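Local coordinates for nitrogenase molybdenum-iron protein beta chain (Clostridium pasteurianum, PDB 4WN9) that forms, with the alpha chain, the nitrogenase component that reduces dinitrogen to ammonium, sharing the ligation of an [8Fe-7S] cluster with it, at residues Leu161-Gly166 and Asp228-Gly233; Arg185-Leu190 and Pro423-Lys428; Ser67-Thr72 and Ser82-Ala87. One frame throughout, in Å; residues are numbered along the deposited sequence.

Interaction 1. Residues Leu161-Gly166 and Asp228-Gly233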
loop_
_atom_site.group_PDB
_atom_site.type_symbol
_atom_site.label_atom_id
_atom_site.label_comp_id
_atom_site.label_asym_id
_atom_site.label_seq_id
_atom_site.Cartn_x
_atom_site.Cartn_y
_atom_site.Cartn_z
ATOM N N LEU B 161 13.674 22.122 -33.968
ATOM C CA LEU B 161 14.314 23.015 -33.014
ATOM C C LEU B 161 15.811 22.798 -32.806
ATOM O O LEU B 161 16.541 23.764 -32.583
ATOM C CB LEU B 161 13.585 22.948 -31.657
ATOM C CG LEU B 161 12.075 23.199 -31.718
ATOM C CD1 LEU B 161 11.470 23.253 -30.324
ATOM C CD2 LEU B 161 11.765 24.492 -32.459
ATOM N N SER B 162 16.273 21.554 -32.843
ATOM C CA SER B 162 17.638 21.276 -32.431
ATOM C C SER B 162 18.634 21.998 -33.342
ATOM O O SER B 162 18.632 21.780 -34.544
ATOM C CB SER B 162 17.907 19.777 -32.426
ATOM O OG SER B 162 17.303 19.168 -31.296
ATOM N N GLU B 163 19.482 22.848 -32.760
ATOM C CA GLU B 163 20.395 23.691 -33.550
ATOM C C GLU B 163 21.807 23.712 -32.983
ATOM O O GLU B 163 22.058 24.303 -31.923
ATOM C CB GLU B 163 19.887 25.136 -33.620
ATOM C CG GLU B 163 18.661 25.346 -34.490
ATOM C CD GLU B 163 18.996 25.513 -35.956
ATOM O OE1 GLU B 163 19.936 26.279 -36.263
ATOM O OE2 GLU B 163 18.309 24.891 -36.798
ATOM N N ASN B 164 22.716 23.069 -33.703
ATOM C CA ASN B 164 24.150 23.229 -33.477
ATOM C C ASN B 164 24.660 24.575 -33.999
ATOM O O ASN B 164 24.982 24.689 -35.169
ATOM C CB ASN B 164 24.895 22.111 -34.185
ATOM C CG ASN B 164 26.394 22.175 -33.967
ATOM O OD1 ASN B 164 26.933 23.178 -33.488
ATOM N ND2 ASN B 164 27.075 21.101 -34.326
ATOM N N THR B 165 24.715 25.598 -33.148
ATOM C CA THR B 165 25.274 26.880 -33.555
ATOM C C THR B 165 26.788 26.889 -33.350
ATOM O O THR B 165 27.403 27.954 -33.327
ATOM C CB THR B 165 24.656 28.076 -32.789
ATOM O OG1 THR B 165 24.748 27.862 -31.377
ATOM C CG2 THR B 165 23.203 28.284 -33.170
ATOM N N GLY B 166 27.383 25.709 -33.188
ATOM C CA GLY B 166 28.836 25.587 -33.058
ATOM C C GLY B 166 29.344 25.709 -31.633
ATOM O O GLY B 166 30.347 25.088 -31.265
ATOM N N ASP B 228 16.275 26.091 -24.720
ATOM C CA ASP B 228 17.091 24.919 -24.391
ATOM C C ASP B 228 16.904 23.779 -25.384
ATOM O O ASP B 228 17.830 23.018 -25.638
ATOM C CB ASP B 228 16.773 24.444 -22.967
ATOM C CG ASP B 228 17.312 25.373 -21.933
ATOM O OD1 ASP B 228 18.546 25.529 -21.901
ATOM O OD2 ASP B 228 16.524 25.956 -21.153
ATOM N N LEU B 229 15.713 23.649 -25.960
ATOM C CA LEU B 229 15.506 22.607 -26.965
ATOM C C LEU B 229 16.332 22.930 -28.220
ATOM O O LEU B 229 16.830 22.018 -28.905
ATOM C CB LEU B 229 14.008 22.446 -27.312
ATOM C CG LEU B 229 13.032 21.858 -26.254
ATOM C CD1 LEU B 229 11.586 22.020 -26.700
ATOM C CD2 LEU B 229 13.319 20.392 -25.970
ATOM N N LYS B 230 16.446 24.220 -28.535
ATOM C CA LYS B 230 17.344 24.669 -29.604
ATOM C C LYS B 230 18.753 24.259 -29.224
ATOM O O LYS B 230 19.457 23.591 -29.979
ATOM C CB LYS B 230 17.315 26.193 -29.757
ATOM C CG LYS B 230 15.954 26.821 -30.040
ATOM C CD LYS B 230 15.355 26.343 -31.349
ATOM C CE LYS B 230 15.945 27.043 -32.566
ATOM N NZ LYS B 230 15.581 26.333 -33.831
ATOM N N ASP B 231 19.140 24.646 -28.014
ATOM C CA ASP B 231 20.496 24.431 -27.525
ATOM C C ASP B 231 20.937 22.975 -27.418
ATOM O O ASP B 231 22.115 22.714 -27.128
ATOM C CB ASP B 231 20.687 25.110 -26.168
ATOM C CG ASP B 231 22.168 25.363 -25.855
ATOM O OD1 ASP B 231 22.788 26.138 -26.607
ATOM O OD2 ASP B 231 22.716 24.790 -24.884
ATOM N N THR B 232 20.002 22.038 -27.623
ATOM C CA THR B 232 20.299 20.599 -27.640
ATOM C C THR B 232 21.322 20.229 -28.688
ATOM O O THR B 232 22.116 19.297 -28.504
ATOM C CB THR B 232 19.035 19.745 -27.898
ATOM O OG1 THR B 232 18.308 20.269 -29.016
ATOM C CG2 THR B 232 18.120 19.752 -26.655
ATOM N N GLY B 233 21.305 20.939 -29.808
ATOM C CA GLY B 233 22.265 20.656 -30.874
ATOM C C GLY B 233 23.709 20.951 -30.477
ATOM O O GLY B 233 24.634 20.457 -31.104
#

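Interaction 2. Residues Arg185-Leu190 and Pro423-Lys428. With PRO (proline), chain K.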
loop_
_atom_site.group_PDB
_atom_site.type_symbol
_atom_site.label_atom_id
_atom_site.label_comp_id
_atom_site.label_asym_id
_atom_site.label_seq_id
_atom_site.Cartn_x
_atom_site.Cartn_y
_atom_site.Cartn_z
ATOM N N ARG B 185 11.831 13.844 -12.641
ATOM C CA ARG B 185 12.422 14.536 -11.509
ATOM C C ARG B 185 13.579 13.741 -10.931
ATOM O O ARG B 185 14.636 14.301 -10.649
ATOM C CB ARG B 185 11.398 14.777 -10.398
ATOM C CG ARG B 185 10.315 15.763 -10.732
ATOM C CD ARG B 185 9.299 15.846 -9.619
ATOM N NE ARG B 185 8.179 16.710 -9.988
ATOM C CZ ARG B 185 8.088 17.989 -9.667
ATOM N NH1 ARG B 185 9.061 18.573 -8.979
ATOM N NH2 ARG B 185 7.023 18.684 -10.021
ATOM N N GLU B 186 13.382 12.437 -10.741
ATOM C CA GLU B 186 14.397 11.597 -10.130
ATOM C C GLU B 186 15.662 11.457 -11.002
ATOM O O GLU B 186 16.782 11.450 -10.493
ATOM C CB GLU B 186 13.825 10.203 -9.826
ATOM C CG GLU B 186 14.860 9.177 -9.401
ATOM C CD GLU B 186 15.597 9.523 -8.131
ATOM O OE1 GLU B 186 15.242 10.515 -7.444
ATOM O OE2 GLU B 186 16.531 8.756 -7.799
ATOM N N ILE B 187 15.479 11.328 -12.304
ATOM C CA ILE B 187 16.600 11.318 -13.222
ATOM C C ILE B 187 17.349 12.655 -13.158
ATOM O O ILE B 187 18.571 12.662 -13.084
ATOM C CB ILE B 187 16.166 11.001 -14.659
ATOM C CG1 ILE B 187 15.700 9.541 -14.759
ATOM C CG2 ILE B 187 17.309 11.261 -15.626
ATOM C CD1 ILE B 187 14.838 9.254 -15.969
ATOM N N LYS B 188 16.633 13.773 -13.133
ATOM C CA LYS B 188 17.308 15.079 -13.005
ATOM C C LYS B 188 18.057 15.257 -11.665
ATOM O O LYS B 188 19.095 15.928 -11.606
ATOM C CB LYS B 188 16.330 16.236 -13.209
ATOM C CG LYS B 188 15.740 16.279 -14.617
ATOM C CD LYS B 188 14.970 17.566 -14.858
ATOM C CE LYS B 188 13.836 17.752 -13.880
ATOM N NZ LYS B 188 13.010 18.943 -14.204
ATOM N N ARG B 189 17.530 14.670 -10.596
ATOM C CA ARG B 189 18.165 14.757 -9.291
ATOM C C ARG B 189 19.492 14.024 -9.329
ATOM O O ARG B 189 20.470 14.443 -8.700
ATOM C CB ARG B 189 17.256 14.133 -8.242
ATOM C CG ARG B 189 17.605 14.442 -6.799
ATOM C CD ARG B 189 16.839 13.528 -5.847
ATOM N NE ARG B 189 17.144 12.126 -6.113
ATOM C CZ ARG B 189 18.188 11.467 -5.631
ATOM N NH1 ARG B 189 19.046 12.074 -4.831
ATOM N NH2 ARG B 189 18.374 10.187 -5.954
ATOM N N LEU B 190 19.524 12.931 -10.083
ATOM C CA LEU B 190 20.680 12.079 -10.131
ATOM C C LEU B 190 21.776 12.836 -10.878
ATOM O O LEU B 190 22.900 12.970 -10.370
ATOM C CB LEU B 190 20.351 10.745 -10.792
ATOM C CG LEU B 190 19.513 9.782 -9.939
ATOM C CD1 LEU B 190 19.302 8.475 -10.667
ATOM C CD2 LEU B 190 20.183 9.557 -8.589
ATOM N N PRO B 423 8.707 7.994 -7.910
ATOM C CA PRO B 423 9.421 7.422 -9.022
ATOM C C PRO B 423 9.451 5.892 -8.961
ATOM O O PRO B 423 9.415 5.307 -7.871
ATOM C CB PRO B 423 10.826 7.996 -8.848
ATOM C CG PRO B 423 10.987 8.088 -7.358
ATOM C CD PRO B 423 9.612 8.465 -6.849
ATOM N N LYS B 424 9.529 5.256 -10.122
ATOM C CA LYS B 424 9.913 3.846 -10.212
ATOM C C LYS B 424 11.372 3.693 -10.655
ATOM O O LYS B 424 11.927 2.623 -10.537
ATOM C CB LYS B 424 9.019 3.108 -11.215
ATOM C CG LYS B 424 8.931 3.744 -12.591
ATOM C CD LYS B 424 8.003 2.947 -13.490
ATOM C CE LYS B 424 7.570 3.733 -14.715
ATOM N NZ LYS B 424 6.794 4.930 -14.338
ATOM N N VAL B 425 11.980 4.762 -11.159
ATOM C CA VAL B 425 13.358 4.697 -11.619
ATOM C C VAL B 425 14.360 5.010 -10.519
ATOM O O VAL B 425 14.026 5.610 -9.498
ATOM C CB VAL B 425 13.601 5.633 -12.814
ATOM C CG1 VAL B 425 12.700 5.243 -13.971
ATOM C CG2 VAL B 425 13.425 7.103 -12.408
ATOM N N GLY B 426 15.598 4.593 -10.731
ATOM C CA GLY B 426 16.678 4.917 -9.808
ATOM C C GLY B 426 16.758 3.959 -8.643
ATOM O O GLY B 426 15.968 3.017 -8.534
ATOM N N TYR B 427 17.739 4.164 -7.770
ATOM C CA TYR B 427 17.783 3.377 -6.566
ATOM C C TYR B 427 16.585 3.710 -5.669
ATOM O O TYR B 427 16.020 2.820 -5.037
ATOM C CB TYR B 427 19.113 3.569 -5.858
ATOM C CG TYR B 427 20.294 3.253 -6.748
ATOM C CD1 TYR B 427 20.467 1.987 -7.277
ATOM C CD2 TYR B 427 21.237 4.222 -7.065
ATOM C CE1 TYR B 427 21.550 1.685 -8.094
ATOM C CE2 TYR B 427 22.330 3.930 -7.885
ATOM C CZ TYR B 427 22.491 2.671 -8.379
ATOM O OH TYR B 427 23.565 2.390 -9.197
ATOM N N LYS B 428 16.177 4.974 -5.659
ATOM C CA LYS B 428 15.035 5.425 -4.863
ATOM C C LYS B 428 13.728 4.814 -5.311
ATOM O O LYS B 428 12.947 4.373 -4.472
ATOM C CB LYS B 428 14.883 6.937 -4.927
ATOM C CG LYS B 428 15.658 7.664 -3.870
ATOM C CD LYS B 428 15.227 9.123 -3.810
ATOM C CE LYS B 428 15.621 9.717 -2.473
ATOM N NZ LYS B 428 16.870 9.083 -1.949
HETATM N N PRO K . 2.860 8.313 -17.008
HETATM C CA PRO K . 3.573 7.091 -17.252
HETATM C C PRO K . 4.440 6.585 -16.111
HETATM O O PRO K . 4.248 6.904 -14.928
HETATM C CB PRO K . 4.377 7.429 -18.496
HETATM C CG PRO K . 3.551 8.464 -19.212
HETATM C CD PRO K . 2.483 8.936 -18.286
HETATM O OXT PRO K . 5.325 5.799 -16.386
HETATM O O HOH W 1 18.098 6.901 -6.851
#

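Interaction 3. Residues Ser67-Thr72 and Ser82-Ala87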
loop_
_atom_site.group_PDB
_atom_site.type_symbol
_atom_site.label_atom_id
_atom_site.label_comp_id
_atom_site.label_asym_id
_atom_site.label_seq_id
_atom_site.Cartn_x
_atom_site.Cartn_y
_atom_site.Cartn_z
ATOM N N SER B 67 -5.560 21.274 -28.351
ATOM C CA SER B 67 -6.502 21.729 -29.358
ATOM C C SER B 67 -6.647 20.652 -30.421
ATOM O O SER B 67 -5.866 19.697 -30.462
ATOM C CB SER B 67 -6.031 23.047 -29.981
ATOM O OG SER B 67 -4.637 23.036 -30.269
ATOM N N THR B 68 -7.662 20.799 -31.267
ATOM C CA THR B 68 -7.883 19.860 -32.344
ATOM C C THR B 68 -8.390 20.562 -33.592
ATOM O O THR B 68 -9.041 21.607 -33.530
ATOM C CB THR B 68 -8.878 18.755 -31.955
ATOM O OG1 THR B 68 -9.287 18.025 -33.128
ATOM C CG2 THR B 68 -10.113 19.366 -31.297
ATOM N N SER B 69 -8.088 19.955 -34.727
ATOM C CA SER B 69 -8.543 20.434 -36.018
ATOM C C SER B 69 -10.030 20.201 -36.246
ATOM O O SER B 69 -10.596 20.774 -37.160
ATOM C CB SER B 69 -7.721 19.766 -37.136
ATOM O OG SER B 69 -6.432 20.343 -37.216
ATOM N N SER B 70 -10.655 19.345 -35.435
ATOM C CA SER B 70 -12.082 19.053 -35.553
ATOM C C SER B 70 -12.545 18.770 -36.991
ATOM O O SER B 70 -13.466 19.412 -37.504
ATOM C CB SER B 70 -12.906 20.197 -34.964
ATOM O OG SER B 70 -12.698 20.282 -33.573
ATOM N N PHE B 71 -11.910 17.798 -37.633
ATOM C CA PHE B 71 -12.341 17.341 -38.964
ATOM C C PHE B 71 -13.824 17.054 -39.027
ATOM O O PHE B 71 -14.415 16.514 -38.091
ATOM C CB PHE B 71 -11.625 16.043 -39.354
ATOM C CG PHE B 71 -10.237 16.241 -39.904
ATOM C CD1 PHE B 71 -9.445 17.267 -39.464
ATOM C CD2 PHE B 71 -9.734 15.364 -40.847
ATOM C CE1 PHE B 71 -8.153 17.422 -39.955
ATOM C CE2 PHE B 71 -8.462 15.520 -41.361
ATOM C CZ PHE B 71 -7.667 16.547 -40.906
ATOM N N THR B 72 -14.399 17.381 -40.177
ATOM C CA THR B 72 -15.744 16.992 -40.522
ATOM C C THR B 72 -15.631 16.174 -41.825
ATOM O O THR B 72 -14.521 15.958 -42.318
ATOM C CB THR B 72 -16.580 18.270 -40.684
ATOM O OG1 THR B 72 -17.709 18.242 -39.803
ATOM C CG2 THR B 72 -16.971 18.507 -42.116
ATOM N N SER B 82 -7.779 23.581 -44.441
ATOM C CA SER B 82 -8.493 24.744 -43.904
ATOM C C SER B 82 -8.630 24.648 -42.373
ATOM O O SER B 82 -8.473 25.646 -41.667
ATOM C CB SER B 82 -9.854 24.933 -44.570
ATOM O OG SER B 82 -10.640 23.774 -44.445
ATOM N N ASN B 83 -8.898 23.446 -41.869
ATOM C CA ASN B 83 -9.035 23.239 -40.424
ATOM C C ASN B 83 -7.790 23.650 -39.653
ATOM O O ASN B 83 -7.893 24.368 -38.672
ATOM C CB ASN B 83 -9.356 21.789 -40.098
ATOM C CG ASN B 83 -10.616 21.303 -40.781
ATOM O OD1 ASN B 83 -10.663 21.211 -41.998
ATOM N ND2 ASN B 83 -11.638 20.968 -39.993
ATOM N N ILE B 84 -6.621 23.179 -40.071
ATOM C CA ILE B 84 -5.401 23.485 -39.338
ATOM C C ILE B 84 -5.089 24.969 -39.420
ATOM O O ILE B 84 -4.590 25.566 -38.459
ATOM C CB ILE B 84 -4.194 22.659 -39.824
ATOM C CG1 ILE B 84 -2.962 22.942 -38.951
ATOM C CG2 ILE B 84 -3.868 22.927 -41.288
ATOM C CD1 ILE B 84 -2.841 22.039 -37.750
ATOM N N LYS B 85 -5.399 25.589 -40.554
ATOM C CA LYS B 85 -5.155 27.025 -40.690
ATOM C C LYS B 85 -6.070 27.840 -39.776
ATOM O O LYS B 85 -5.628 28.766 -39.074
ATOM C CB LYS B 85 -5.318 27.443 -42.145
ATOM C CG LYS B 85 -4.202 26.882 -43.010
ATOM C CD LYS B 85 -4.571 26.787 -44.468
ATOM C CE LYS B 85 -3.348 26.477 -45.307
ATOM N NZ LYS B 85 -3.661 26.568 -46.758
ATOM N N THR B 86 -7.345 27.479 -39.775
ATOM C CA THR B 86 -8.328 28.123 -38.911
ATOM C C THR B 86 -7.970 27.897 -37.426
ATOM O O THR B 86 -8.121 28.793 -36.598
ATOM C CB THR B 86 -9.733 27.578 -39.235
ATOM O OG1 THR B 86 -10.074 27.919 -40.590
ATOM C CG2 THR B 86 -10.773 28.122 -38.281
ATOM N N ALA B 87 -7.479 26.704 -37.101
ATOM C CA ALA B 87 -7.150 26.373 -35.708
ATOM C C ALA B 87 -6.013 27.229 -35.237
ATOM O O ALA B 87 -6.090 27.857 -34.189
ATOM C CB ALA B 87 -6.779 24.904 -35.568
HETATM O O HOH W 2 -13.855 19.496 -41.878
#

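Interaction 1. Residues Leu161-Gly166 and Asp228-Gly233
Lys-230 curls its side chain round the carbonyl of Leu-161, and so serves both as packing surface and as donor where helix 146-161 gives out. From CB, 3.8 Å from Leu-161 O, two bends of the same sense (chi2 -62°, chi3 -79°) turn the chain back over that oxygen, with CG keeping near it. CD then rides across Leu-161 CB at 3.8 Å, the two side chains crossing at about a right angle, and CE passes 3.7 Å from Glu-163 CG. At the tip, NZ closes the curl with a 3.0 Å hydrogen bond to Leu-161 O, tilted out of the carbonyl plane. Glu-163 runs beside the lysine in the same direction; its OE2 stays 4.3 Å from Lys-230 NZ, near enough for attraction but beyond a salt bridge.

The lysine's own carbonyl is gripped twice. Glu-163 N donates to Lys-230 O over 2.9 Å, in the carbonyl plane on a lone pair, and Gly-233 N donates to the same oxygen from within its segment. Gly-233, lacking a side chain, lets its CA lie 3.7 Å from Glu-163 C. Leu-161 CD1 also meets Leu-229 CD1, an apolar contact. Asn-164 OD1 accepts from Gly-166 N in an Asx turn, while its ND2 reaches Cys-257 O. The two segments lead into the adjacent parallel strands 172-175 and 237-241, neighbouring helix-to-strand connections of the alpha/beta architecture of nitrogenase component 1 proteins.

Interaction 2. Residues Arg185-Leu190 and Pro423-Lys428
Glu-186 lays its aliphatic part over Pro-423 and Val-425, with its CB 3.8 Å from Pro-423 CB and its CG 3.9 Å from Val-425 CG2, glutamate and valine side chains running antiparallel. Beside it, Ile-187 CG1 makes a looser apolar contact with the same Val-425 CG2. With CG anti to the backbone N (chi1 170°) and a bend at chi2 (62°), the glutamate carries its carboxylate on toward Lys-428, whose CB lies 3.8 Å from Glu-186 OE2.

Helix 181-194, which bears Glu-186, is the connection of a beta-alpha-beta unit between the parallel strands 172-175 and 198-200; the contact docks it against the start of the C-terminal helix 426-448. Across this junction, water 1 donates to Glu-186 OE2 over 2.6 Å and accepts from Lys-428 N over 3.0 Å, linking the carboxylate to a helix start whose dipole would probably stabilise its charge.

Arg-189 fixes the carboxylate's rotation by gripping it side-on: NE binds Glu-186 OE1 at 2.8 Å and NH2 binds Glu-186 OE2 at 3.0 Å, both on the syn side. Lys-428 CD crosses over one guanidinium face. Glu-295 forms a salt bridge with Arg-189 NH2 and probably offsets the like charge of the nearby Lys-428 ammonium. Lys-424, whose CB points away from helix 181-194, donates through NZ to OXT of a bound proline, 2.7 Å off, and forms a salt bridge with Asp-183.

Interaction 3. Residues Ser67-Thr72 and Ser82-Ala87
Ser-69 and Asn-83 join the end of strand 67-68, which ends a parallel sheet within this chain, to helix 81-94, which lies in the connection from that strand to strand 99-104. Direct hydrogen bonding across the contact rests on one amide: Asn-83 ND2 donates to Ser-69 O over 3.0 Å, the oxygen close to the amide plane and the N-H...O angle 154°. A chi1 of -57° sets CG anti to its own carbonyl carbon and directs the amide out to this bend of the chain.

The bend itself is an ST turn, in which Thr-68 OG1 accepts from Ser-70 N at 3.0 Å. The backbone of Thr-68 bonds to the chain of another protein. Serine hydroxyls look to other partners: Ser-69 OG binds His-43 and His-41, and Ser-70 OG binds Gln-46.

Van der Waals contacts fill in around these bonds. Ser-69 CB meets Asn-83 CB at 3.9 Å, and Ser-69 OG lies 4.0 Å from Ile-84 CD1. The Phe-71 ring, T-shaped (edge-to-face) with His-43, lies near Asn-83 ND2, and its side chain comes within about 8 Å of the Fe(8)-S(7) cluster.

One water extends the amide's reach: water 2 accepts from Asn-83 ND2 at 3.3 Å and from Thr-72 N at 2.8 Å.

Overall arrangement
The three contacts lie in separate parts of one chain and do not touch. Interaction 3 closes first along the sequence and belongs to the sheet containing strands 67-68 and 38-43, beside the [8Fe-7S] cluster; the side chain of Thr-68 is about 7 Å from that of the cluster ligand Cys-48. Interactions 1 and 2 alternate along the chain and both involve elements flanking the sheet containing strands 172-175 and 237-241, with centres about 26 Å apart and nearest atoms about 10 Å apart. Both lie away from the cluster ligands, though interaction 2 adjoins a bound proline. Interactions 2 and 3 stand on opposite sides of the chain's centre, their own centres about 39 Å apart.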